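Local coordinates for protein, Family 18 Chitinase (Crocus vernus, PDB 3SIM) that probably binds chitin and hydrolyses its glycosidic bonds, as a plant family 18 glycosyl hydrolase built on a TIM barrel, at residues Asn135-Glu139 / Asn174-Asn178. Numbering follows the deposited sequence.
Sequences NTFAE and NEYKN
Glu175 reaches from the end of helix 166-175 to the early turns of helix 134-150, where its carboxylate settles over the methyl of Ala138. Both carboxylate oxygens and CD sit at nearly the same range from that methyl, OE1 of Glu175 lying 3.8 Å from CB of Ala138, so the group lays its flat face over it. The chain gets there because CG lies anti to the carbonyl carbon (chi1 -58°) and the rest runs out extended. The Asn135 side chain crosses that of Glu175 at about a right angle, with the amide and carboxylate planes 48° apart.

A water lies between the carboxylates of Glu175 and Glu139 at the surface, 3.2 Å from OE2 of Glu139; its approach to OE1 of Glu175, 2.5 Å as modelled, is doubtfully short. The two carboxylates keep apart, OE2 of Glu139 standing 5.4 Å from OE1 of Glu175, and a water placed between them could soften the repulsion of like charges.

Tyr176, the first residue to leave helical geometry after helix 166-175, lays its ring obliquely against the backbone of the other helix. Its CE2 comes to 3.4 Å from O of Ala138, while the hydroxyl OH packs 4.0 Å from CA of Glu139. A serine in its place would probably open a gap beside the Ala138 carbonyl and the Glu139 backbone, leaving the two chain segments joined here mainly through Glu175.

On a neighbouring face of helix 134-150, buried Phe137 makes edge-to-face contacts with Phe94, Phe129 and Tyr169, the last from helix 166-175 itself. The contact thus links two successive outer helices of the TIM barrel, helix 134-150 following strand 121-125 and helix 166-175 following strand 156-159, just before the chain returns to the barrel as strand 182-184.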
loop_
_atom_site.group_PDB
_atom_site.type_symbol
_atom_site.label_atom_id
_atom_site.label_comp_id
_atom_site.label_asym_id
_atom_site.label_seq_id
_atom_site.Cartn_x
_atom_site.Cartn_y
_atom_site.Cartn_z
ATOM N N ASN A 135 -16.742 -8.530 9.464
ATOM C CA ASN A 135 -17.316 -9.342 8.407
ATOM C C ASN A 135 -17.763 -8.564 7.158
ATOM O O ASN A 135 -17.552 -8.993 6.069
ATOM C CB ASN A 135 -18.372 -10.292 8.961
ATOM C CG ASN A 135 -17.779 -11.346 9.888
ATOM O OD1 ASN A 135 -16.714 -11.817 9.686
ATOM N ND2 ASN A 135 -18.468 -11.658 10.887
ATOM N N THR A 136 -18.380 -7.415 7.391
ATOM C CA THR A 136 -18.857 -6.508 6.362
ATOM C C THR A 136 -17.713 -5.975 5.498
ATOM O O THR A 136 -17.787 -6.020 4.316
ATOM C CB THR A 136 -19.731 -5.316 6.963
ATOM O OG1 THR A 136 -20.945 -5.808 7.523
ATOM C CG2 THR A 136 -20.005 -4.279 5.932
ATOM N N PHE A 137 -16.644 -5.559 6.160
ATOM C CA PHE A 137 -15.360 -5.199 5.545
ATOM C C PHE A 137 -14.717 -6.362 4.776
ATOM O O PHE A 137 -14.350 -6.207 3.696
ATOM C CB PHE A 137 -14.346 -4.727 6.641
ATOM C CG PHE A 137 -12.980 -4.293 6.114
ATOM C CD1 PHE A 137 -12.826 -3.161 5.307
ATOM C CD2 PHE A 137 -11.860 -5.014 6.394
ATOM C CE1 PHE A 137 -11.542 -2.818 4.853
ATOM C CE2 PHE A 137 -10.657 -4.643 5.926
ATOM C CZ PHE A 137 -10.481 -3.563 5.202
ATOM N N ALA A 138 -14.636 -7.535 5.365
ATOM C CA ALA A 138 -14.067 -8.677 4.695
ATOM C C ALA A 138 -14.805 -9.065 3.402
ATOM O O ALA A 138 -14.198 -9.307 2.434
ATOM C CB ALA A 138 -13.967 -9.856 5.633
ATOM N N GLU A 139 -16.117 -9.090 3.469
ATOM C CA GLU A 139 -16.987 -9.369 2.358
ATOM C C GLU A 139 -16.935 -8.334 1.237
ATOM O O GLU A 139 -16.775 -8.731 0.161
ATOM C CB GLU A 139 -18.436 -9.510 2.791
ATOM C CG GLU A 139 -18.883 -10.805 3.277
ATOM C CD GLU A 139 -20.345 -10.794 3.794
ATOM O OE1 GLU A 139 -21.269 -10.436 3.038
ATOM O OE2 GLU A 139 -20.524 -11.152 4.959
ATOM N N ASN A 174 -8.217 -14.521 6.213
ATOM C CA ASN A 174 -8.765 -15.829 6.430
ATOM C C ASN A 174 -9.968 -16.164 5.521
ATOM O O ASN A 174 -10.057 -17.233 5.054
ATOM C CB ASN A 174 -9.108 -16.070 7.895
ATOM C CG ASN A 174 -7.892 -16.046 8.813
ATOM O OD1 ASN A 174 -7.972 -15.560 9.876
ATOM N ND2 ASN A 174 -6.814 -16.580 8.384
ATOM N N GLU A 175 -10.839 -15.212 5.298
ATOM C CA GLU A 175 -11.898 -15.350 4.313
ATOM C C GLU A 175 -11.556 -15.393 2.789
ATOM O O GLU A 175 -12.299 -15.936 2.050
ATOM C CB GLU A 175 -13.086 -14.426 4.617
ATOM C CG GLU A 175 -13.724 -14.645 5.985
ATOM C CD GLU A 175 -14.805 -13.607 6.312
ATOM O OE1 GLU A 175 -15.569 -13.270 5.464
ATOM O OE2 GLU A 175 -14.932 -13.133 7.419
ATOM N N TYR A 176 -10.501 -14.713 2.368
ATOM C CA TYR A 176 -10.118 -14.536 0.965
ATOM C C TYR A 176 -8.613 -14.707 0.660
ATOM O O TYR A 176 -8.076 -13.988 -0.116
ATOM C CB TYR A 176 -10.647 -13.209 0.381
ATOM C CG TYR A 176 -12.147 -13.073 0.369
ATOM C CD1 TYR A 176 -12.869 -13.357 -0.740
ATOM C CD2 TYR A 176 -12.818 -12.720 1.504
ATOM C CE1 TYR A 176 -14.270 -13.253 -0.740
ATOM C CE2 TYR A 176 -14.149 -12.637 1.560
ATOM C CZ TYR A 176 -14.917 -12.894 0.426
ATOM O OH TYR A 176 -16.262 -12.784 0.493
ATOM N N LYS A 177 -7.974 -15.690 1.256
ATOM C CA LYS A 177 -6.512 -15.873 1.205
ATOM C C LYS A 177 -5.980 -16.037 -0.217
ATOM O O LYS A 177 -5.000 -15.462 -0.531
ATOM C CB LYS A 177 -5.994 -16.947 2.181
ATOM C CG LYS A 177 -4.840 -17.801 1.684
ATOM C CD LYS A 177 -5.335 -19.009 0.986
ATOM C CE LYS A 177 -5.827 -20.105 1.927
ATOM N NZ LYS A 177 -6.973 -20.815 1.410
ATOM N N ASN A 178 -6.689 -16.723 -1.079
ATOM C CA ASN A 178 -6.273 -16.793 -2.469
ATOM C C ASN A 178 -6.391 -15.528 -3.326
ATOM O O ASN A 178 -5.911 -15.506 -4.393
ATOM C CB ASN A 178 -6.955 -17.915 -3.200
ATOM C CG ASN A 178 -8.377 -17.716 -3.301
ATOM O OD1 ASN A 178 -8.876 -16.850 -3.994
HETATM O O HOH W 1 -17.835 -12.380 6.083
#